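Local coordinates for protein toll-like receptor 13 (Mus musculus, PDB 4Z0C) that recognises bacterial 23S rRNA as an innate immune receptor and signals through MYD88 and TRAF6 to activate NF-kappa-B and the inflammatory response, at residues L319-L333 and I343-T355. Numbering follows the deposited sequence.
With NAG (2-acetamido-2-deoxy-beta-D-glucopyranose), chain Q; NAG (2-acetamido-2-deoxy-beta-D-glucopyranose), chain P; NAG (2-acetamido-2-deoxy-beta-D-glucopyranose), chain G.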
loop_
_atom_site.group_PDB
_atom_site.type_symbol
_atom_site.label_atom_id
_atom_site.label_comp_id
_atom_site.label_asym_id
_atom_site.label_seq_id
_atom_site.Cartn_x
_atom_site.Cartn_y
_atom_site.Cartn_z
ATOM N N LEU A 319 -30.718 6.919 -23.677
ATOM C CA LEU A 319 -30.983 8.027 -24.572
ATOM C C LEU A 319 -30.660 7.590 -25.987
ATOM O O LEU A 319 -29.504 7.498 -26.367
ATOM C CB LEU A 319 -30.159 9.257 -24.171
ATOM C CG LEU A 319 -30.595 9.937 -22.874
ATOM C CD1 LEU A 319 -29.444 10.744 -22.280
ATOM C CD2 LEU A 319 -31.794 10.837 -23.131
ATOM N N ASN A 320 -31.684 7.304 -26.771
ATOM C CA ASN A 320 -31.447 6.824 -28.123
ATOM C C ASN A 320 -32.431 7.391 -29.130
ATOM O O ASN A 320 -32.661 6.788 -30.171
ATOM C CB ASN A 320 -31.455 5.287 -28.156
ATOM C CG ASN A 320 -32.794 4.686 -27.729
ATOM O OD1 ASN A 320 -33.627 5.360 -27.121
ATOM N ND2 ASN A 320 -32.992 3.401 -28.044
ATOM N N ASP A 321 -32.991 8.562 -28.831
ATOM C CA ASP A 321 -34.124 9.054 -29.609
ATOM C C ASP A 321 -34.179 10.570 -29.803
ATOM O O ASP A 321 -35.149 11.219 -29.394
ATOM C CB ASP A 321 -35.422 8.587 -28.956
ATOM C CG ASP A 321 -36.570 8.591 -29.909
ATOM O OD1 ASP A 321 -36.328 8.420 -31.123
ATOM O OD2 ASP A 321 -37.706 8.802 -29.445
ATOM N N SER A 322 -33.122 11.134 -30.380
ATOM C CA SER A 322 -33.123 12.539 -30.770
ATOM C C SER A 322 -33.445 13.532 -29.649
ATOM O O SER A 322 -33.895 14.636 -29.925
ATOM C CB SER A 322 -34.070 12.743 -31.959
ATOM O OG SER A 322 -33.762 11.834 -33.005
ATOM N N GLU A 323 -33.206 13.147 -28.397
ATOM C CA GLU A 323 -33.525 14.001 -27.239
ATOM C C GLU A 323 -32.938 15.409 -27.276
ATOM O O GLU A 323 -33.545 16.361 -26.774
ATOM C CB GLU A 323 -33.125 13.323 -25.923
ATOM C CG GLU A 323 -34.131 12.289 -25.418
ATOM C CD GLU A 323 -33.989 10.919 -26.070
ATOM O OE1 GLU A 323 -34.966 10.137 -25.997
ATOM O OE2 GLU A 323 -32.921 10.627 -26.666
ATOM N N PHE A 324 -31.737 15.534 -27.826
ATOM C CA PHE A 324 -31.017 16.798 -27.774
ATOM C C PHE A 324 -30.992 17.510 -29.107
ATOM O O PHE A 324 -30.421 18.597 -29.220
ATOM C CB PHE A 324 -29.578 16.573 -27.256
ATOM C CG PHE A 324 -29.526 16.090 -25.840
ATOM C CD1 PHE A 324 -29.633 16.993 -24.787
ATOM C CD2 PHE A 324 -29.398 14.733 -25.556
ATOM C CE1 PHE A 324 -29.604 16.564 -23.468
ATOM C CE2 PHE A 324 -29.368 14.290 -24.246
ATOM C CZ PHE A 324 -29.469 15.203 -23.195
ATOM N N ASN A 325 -31.617 16.914 -30.117
ATOM C CA ASN A 325 -31.480 17.440 -31.475
ATOM C C ASN A 325 -32.070 18.831 -31.719
ATOM O O ASN A 325 -31.656 19.529 -32.648
ATOM C CB ASN A 325 -31.913 16.419 -32.527
ATOM C CG ASN A 325 -30.930 15.258 -32.638
ATOM O OD1 ASN A 325 -29.776 15.362 -32.204
ATOM N ND2 ASN A 325 -31.379 14.149 -33.217
ATOM N N ALA A 326 -33.026 19.239 -30.891
ATOM C CA ALA A 326 -33.562 20.592 -30.992
ATOM C C ALA A 326 -32.716 21.566 -30.165
ATOM O O ALA A 326 -33.098 22.717 -29.943
ATOM C CB ALA A 326 -35.020 20.631 -30.561
ATOM N N LEU A 327 -31.557 21.101 -29.712
ATOM C CA LEU A 327 -30.642 21.947 -28.957
ATOM C C LEU A 327 -29.249 22.079 -29.581
ATOM O O LEU A 327 -28.250 21.922 -28.892
ATOM C CB LEU A 327 -30.532 21.444 -27.516
ATOM C CG LEU A 327 -31.424 22.171 -26.508
ATOM C CD1 LEU A 327 -31.505 21.460 -25.173
ATOM C CD2 LEU A 327 -30.903 23.597 -26.300
ATOM N N PRO A 328 -29.174 22.406 -30.885
ATOM C CA PRO A 328 -27.853 22.419 -31.531
ATOM C C PRO A 328 -26.911 23.507 -30.997
ATOM O O PRO A 328 -25.741 23.535 -31.377
ATOM C CB PRO A 328 -28.196 22.707 -32.997
ATOM C CG PRO A 328 -29.451 23.509 -32.930
ATOM C CD PRO A 328 -30.229 22.933 -31.781
ATOM N N SER A 329 -27.414 24.398 -30.147
ATOM C CA SER A 329 -26.586 25.466 -29.597
ATOM C C SER A 329 -25.654 24.977 -28.481
ATOM O O SER A 329 -24.692 25.668 -28.138
ATOM C CB SER A 329 -27.447 26.602 -29.066
ATOM O OG SER A 329 -28.371 26.127 -28.102
ATOM N N LEU A 330 -25.953 23.807 -27.913
ATOM C CA LEU A 330 -25.194 23.263 -26.774
ATOM C C LEU A 330 -23.684 23.215 -26.956
ATOM O O LEU A 330 -23.176 22.635 -27.925
ATOM C CB LEU A 330 -25.686 21.867 -26.388
ATOM C CG LEU A 330 -26.908 21.824 -25.476
ATOM C CD1 LEU A 330 -27.348 20.382 -25.280
ATOM C CD2 LEU A 330 -26.582 22.477 -24.137
ATOM N N GLN A 331 -22.971 23.804 -25.998
ATOM C CA GLN A 331 -21.517 23.680 -25.966
ATOM C C GLN A 331 -21.073 22.637 -24.935
ATOM O O GLN A 331 -20.174 21.853 -25.196
ATOM C CB GLN A 331 -20.863 25.032 -25.662
ATOM C CG GLN A 331 -21.148 26.065 -26.721
ATOM C CD GLN A 331 -20.567 27.442 -26.402
ATOM O OE1 GLN A 331 -20.229 27.751 -25.257
ATOM N NE2 GLN A 331 -20.496 28.285 -27.415
ATOM N N LYS A 332 -21.732 22.631 -23.781
ATOM C CA LYS A 332 -21.350 21.796 -22.663
ATOM C C LYS A 332 -22.595 21.104 -22.170
ATOM O O LYS A 332 -23.607 21.769 -21.959
ATOM C CB LYS A 332 -20.748 22.630 -21.524
ATOM C CG LYS A 332 -20.120 21.794 -20.392
ATOM C CD LYS A 332 -19.741 22.596 -19.144
ATOM C CE LYS A 332 -18.549 23.501 -19.373
ATOM N NZ LYS A 332 -17.312 22.952 -18.728
ATOM N N LEU A 333 -22.510 19.781 -21.986
ATOM C CA LEU A 333 -23.623 18.972 -21.507
ATOM C C LEU A 333 -23.198 18.016 -20.388
ATOM O O LEU A 333 -22.322 17.185 -20.586
ATOM C CB LEU A 333 -24.222 18.176 -22.676
ATOM C CG LEU A 333 -25.319 17.157 -22.367
ATOM C CD1 LEU A 333 -26.507 17.813 -21.649
ATOM C CD2 LEU A 333 -25.790 16.478 -23.650
ATOM N N ILE A 343 -26.523 4.604 -24.514
ATOM C CA ILE A 343 -26.547 5.886 -25.206
ATOM C C ILE A 343 -25.998 5.637 -26.601
ATOM O O ILE A 343 -25.128 4.784 -26.780
ATOM C CB ILE A 343 -25.715 6.946 -24.432
ATOM C CG1 ILE A 343 -26.068 8.368 -24.854
ATOM C CG2 ILE A 343 -24.207 6.677 -24.534
ATOM C CD1 ILE A 343 -25.884 9.337 -23.726
ATOM N N ASN A 344 -26.528 6.324 -27.603
ATOM C CA ASN A 344 -26.044 6.093 -28.962
ATOM C C ASN A 344 -26.064 7.300 -29.902
ATOM O O ASN A 344 -26.200 8.431 -29.485
ATOM C CB ASN A 344 -26.777 4.901 -29.590
ATOM C CG ASN A 344 -28.213 5.227 -29.983
ATOM O OD1 ASN A 344 -28.687 6.362 -29.837
ATOM N ND2 ASN A 344 -28.916 4.225 -30.494
ATOM N N ASN A 345 -25.970 7.004 -31.188
ATOM C CA ASN A 345 -25.893 7.983 -32.260
ATOM C C ASN A 345 -27.117 8.877 -32.464
ATOM O O ASN A 345 -27.019 9.952 -33.040
ATOM C CB ASN A 345 -25.661 7.205 -33.561
ATOM C CG ASN A 345 -24.414 7.627 -34.252
ATOM O OD1 ASN A 345 -23.736 8.530 -33.765
ATOM N ND2 ASN A 345 -24.045 6.950 -35.343
ATOM N N ARG A 346 -28.263 8.432 -31.978
ATOM C CA ARG A 346 -29.514 9.106 -32.265
ATOM C C ARG A 346 -29.842 10.237 -31.323
ATOM O O ARG A 346 -30.679 11.085 -31.650
ATOM C CB ARG A 346 -30.680 8.112 -32.261
ATOM C CG ARG A 346 -30.595 6.991 -33.278
ATOM C CD ARG A 346 -30.567 7.510 -34.709
ATOM N NE ARG A 346 -30.637 6.409 -35.670
ATOM C CZ ARG A 346 -31.713 5.646 -35.850
ATOM N NH1 ARG A 346 -32.807 5.860 -35.131
ATOM N NH2 ARG A 346 -31.695 4.665 -36.744
ATOM N N THR A 347 -29.214 10.245 -30.153
ATOM C CA THR A 347 -29.593 11.231 -29.144
ATOM C C THR A 347 -29.016 12.628 -29.362
ATOM O O THR A 347 -29.672 13.620 -29.054
ATOM C CB THR A 347 -29.266 10.753 -27.711
ATOM O OG1 THR A 347 -30.049 11.510 -26.773
ATOM C CG2 THR A 347 -27.767 10.913 -27.400
ATOM N N TRP A 348 -27.806 12.702 -29.907
ATOM C CA TRP A 348 -27.087 13.967 -30.031
ATOM C C TRP A 348 -26.516 14.122 -31.432
ATOM O O TRP A 348 -25.415 14.643 -31.621
ATOM C CB TRP A 348 -25.974 14.062 -28.992
ATOM C CG TRP A 348 -25.096 12.829 -28.881
ATOM C CD1 TRP A 348 -24.637 12.031 -29.903
ATOM C CD2 TRP A 348 -24.599 12.249 -27.673
ATOM N NE1 TRP A 348 -23.878 10.994 -29.396
ATOM C CE2 TRP A 348 -23.844 11.107 -28.030
ATOM C CE3 TRP A 348 -24.725 12.580 -26.321
ATOM C CZ2 TRP A 348 -23.209 10.314 -27.086
ATOM C CZ3 TRP A 348 -24.090 11.782 -25.383
ATOM C CH2 TRP A 348 -23.349 10.657 -25.772
ATOM N N SER A 349 -27.278 13.654 -32.409
ATOM C CA SER A 349 -26.887 13.714 -33.812
ATOM C C SER A 349 -26.531 15.123 -34.299
ATOM O O SER A 349 -25.668 15.295 -35.162
ATOM C CB SER A 349 -28.019 13.151 -34.673
ATOM O OG SER A 349 -27.502 12.651 -35.889
ATOM N N SER A 350 -27.205 16.127 -33.752
ATOM C CA SER A 350 -27.040 17.495 -34.237
ATOM C C SER A 350 -26.152 18.377 -33.338
ATOM O O SER A 350 -26.007 19.574 -33.579
ATOM C CB SER A 350 -28.408 18.144 -34.365
ATOM O OG SER A 350 -28.917 18.425 -33.070
ATOM N N LEU A 351 -25.518 17.776 -32.339
ATOM C CA LEU A 351 -24.743 18.540 -31.379
ATOM C C LEU A 351 -23.336 18.833 -31.891
ATOM O O LEU A 351 -22.358 18.473 -31.246
ATOM C CB LEU A 351 -24.690 17.803 -30.039
ATOM C CG LEU A 351 -25.629 18.334 -28.952
ATOM C CD1 LEU A 351 -26.942 18.708 -29.539
ATOM C CD2 LEU A 351 -25.831 17.348 -27.816
ATOM N N GLN A 352 -23.230 19.504 -33.038
ATOM C CA GLN A 352 -21.917 19.707 -33.646
ATOM C C GLN A 352 -21.144 20.841 -32.998
ATOM O O GLN A 352 -19.988 21.067 -33.339
ATOM C CB GLN A 352 -21.984 19.942 -35.163
ATOM C CG GLN A 352 -22.368 18.718 -36.001
ATOM C CD GLN A 352 -23.765 18.823 -36.603
ATOM O OE1 GLN A 352 -24.192 19.899 -37.033
ATOM N NE2 GLN A 352 -24.483 17.707 -36.628
ATOM N N ASN A 353 -21.765 21.548 -32.063
ATOM C CA ASN A 353 -21.045 22.596 -31.346
ATOM C C ASN A 353 -20.608 22.169 -29.940
ATOM O O ASN A 353 -19.914 22.915 -29.251
ATOM C CB ASN A 353 -21.865 23.892 -31.279
ATOM C CG ASN A 353 -21.545 24.864 -32.419
ATOM O OD1 ASN A 353 -20.732 24.570 -33.308
ATOM N ND2 ASN A 353 -22.173 26.049 -32.367
ATOM N N LEU A 354 -21.010 20.969 -29.522
ATOM C CA LEU A 354 -20.657 20.439 -28.199
ATOM C C LEU A 354 -19.135 20.284 -28.003
ATOM O O LEU A 354 -18.481 19.591 -28.781
ATOM C CB LEU A 354 -21.360 19.096 -27.974
ATOM C CG LEU A 354 -21.423 18.587 -26.530
ATOM C CD1 LEU A 354 -22.417 19.388 -25.716
ATOM C CD2 LEU A 354 -21.755 17.090 -26.460
ATOM N N THR A 355 -18.568 20.919 -26.978
ATOM C CA THR A 355 -17.120 20.790 -26.754
ATOM C C THR A 355 -16.794 20.070 -25.443
ATOM O O THR A 355 -15.693 19.569 -25.266
ATOM C CB THR A 355 -16.379 22.166 -26.753
ATOM O OG1 THR A 355 -16.945 23.018 -25.754
ATOM C CG2 THR A 355 -16.459 22.837 -28.121
HETATM C C1 NAG Q . -25.035 6.076 -35.901
HETATM C C2 NAG Q . -23.976 6.354 -36.981
HETATM C C3 NAG Q . -23.950 5.262 -38.063
HETATM C C4 NAG Q . -23.944 3.875 -37.420
HETATM C C5 NAG Q . -25.128 3.791 -36.463
HETATM C C6 NAG Q . -25.383 2.402 -35.881
HETATM C C7 NAG Q . -23.281 8.661 -37.578
HETATM C C8 NAG Q . -23.578 9.805 -38.508
HETATM N N2 NAG Q . -24.181 7.667 -37.577
HETATM O O3 NAG Q . -22.828 5.426 -38.907
HETATM O O4 NAG Q . -23.991 2.855 -38.390
HETATM O O5 NAG Q . -24.901 4.741 -35.437
HETATM O O6 NAG Q . -24.450 2.091 -34.868
HETATM O O7 NAG Q . -22.267 8.675 -36.867
HETATM C C1 NAG P . -34.256 2.880 -27.563
HETATM C C2 NAG P . -34.949 2.412 -28.850
HETATM C C3 NAG P . -36.137 1.484 -28.570
HETATM C C4 NAG P . -35.755 0.373 -27.603
HETATM C C5 NAG P . -35.137 0.957 -26.330
HETATM C C6 NAG P . -34.643 -0.146 -25.381
HETATM C C7 NAG P . -35.036 3.844 -30.873
HETATM C C8 NAG P . -35.972 4.733 -31.636
HETATM N N2 NAG P . -35.383 3.578 -29.608
HETATM O O3 NAG P . -36.631 0.894 -29.759
HETATM O O4 NAG P . -36.904 -0.404 -27.309
HETATM O O5 NAG P . -34.062 1.844 -26.610
HETATM O O6 NAG P . -33.489 -0.814 -25.865
HETATM O O7 NAG P . -34.026 3.412 -31.423
HETATM C C1 NAG G . -21.823 26.936 -33.448
HETATM C C2 NAG G . -23.023 27.889 -33.602
HETATM C C3 NAG G . -22.704 29.037 -34.571
HETATM C C4 NAG G . -21.345 29.674 -34.261
HETATM C C5 NAG G . -20.249 28.608 -34.115
HETATM C C6 NAG G . -18.821 29.144 -33.840
HETATM C C7 NAG G . -25.380 27.214 -33.324
HETATM C C8 NAG G . -26.456 26.259 -33.726
HETATM N N2 NAG G . -24.230 27.172 -34.010
HETATM O O3 NAG G . -23.710 30.029 -34.526
HETATM O O4 NAG G . -21.027 30.589 -35.290
HETATM O O5 NAG G . -20.646 27.668 -33.135
HETATM O O6 NAG G . -18.601 29.808 -32.601
HETATM O O7 NAG G . -25.605 27.988 -32.399
HETATM O O HOH W 1 -23.287 27.116 -30.077
#
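Thr347 sets its hydroxyl among Leu319, Glu323 and the edge of the Phe324 ring. With OG1 anti to the backbone N (chi1 -160°), the hydroxyl gives its proton to Glu323 OE2, 3.0 Å from OG1, on the anti lone pair of the carboxylate. The Glu323 chain bends back at chi2, so that the same OE2 also accepts from the backbone N of Asp321 on its syn side; two donors thus hold this buried oxygen. Phe324 runs alongside Thr347 and turns a ring edge to it, CD2 standing 3.5 Å from OG1, while Leu333 CD2 lies over one face of the ring, offset toward the rim. On the backbone, Phe324 N bonds to Thr347 O at 3.1 Å.

Asn325 and Ser350 make the next link, with two bonds. Ser350 OG donates to Asn325 O at 3.0 Å, and Ser350 N reaches Asn325 OD1 at 3.1 Å from well above the amide plane. Deeper in, Leu351 pushes CD2 to 3.9 Å from Phe324 CB and also meets Leu330 and Leu333, and Leu354 CD1 lies 3.7 Å from Leu333 CB. Thr355 N then bonds to Gln331 O at 2.6 Å, where the two segments lead into the adjacent parallel strands 332-334 and 356-358.

At the other end, Leu319 and Ile343 pair in a short parallel bridge, their side chains pointing the same way. Asn320, Asn345 and Asn353 each carry an N-linked sugar, and a water joins Asn353 ND2 to Ser329 O. Helix 293-302 packs against Phe324 through Ile296. Successive loops stacked in this way, leucines packed inward and N-linked sugars carried on the surface, are characteristic of the leucine-rich repeat solenoid of a Toll-like receptor ectodomain.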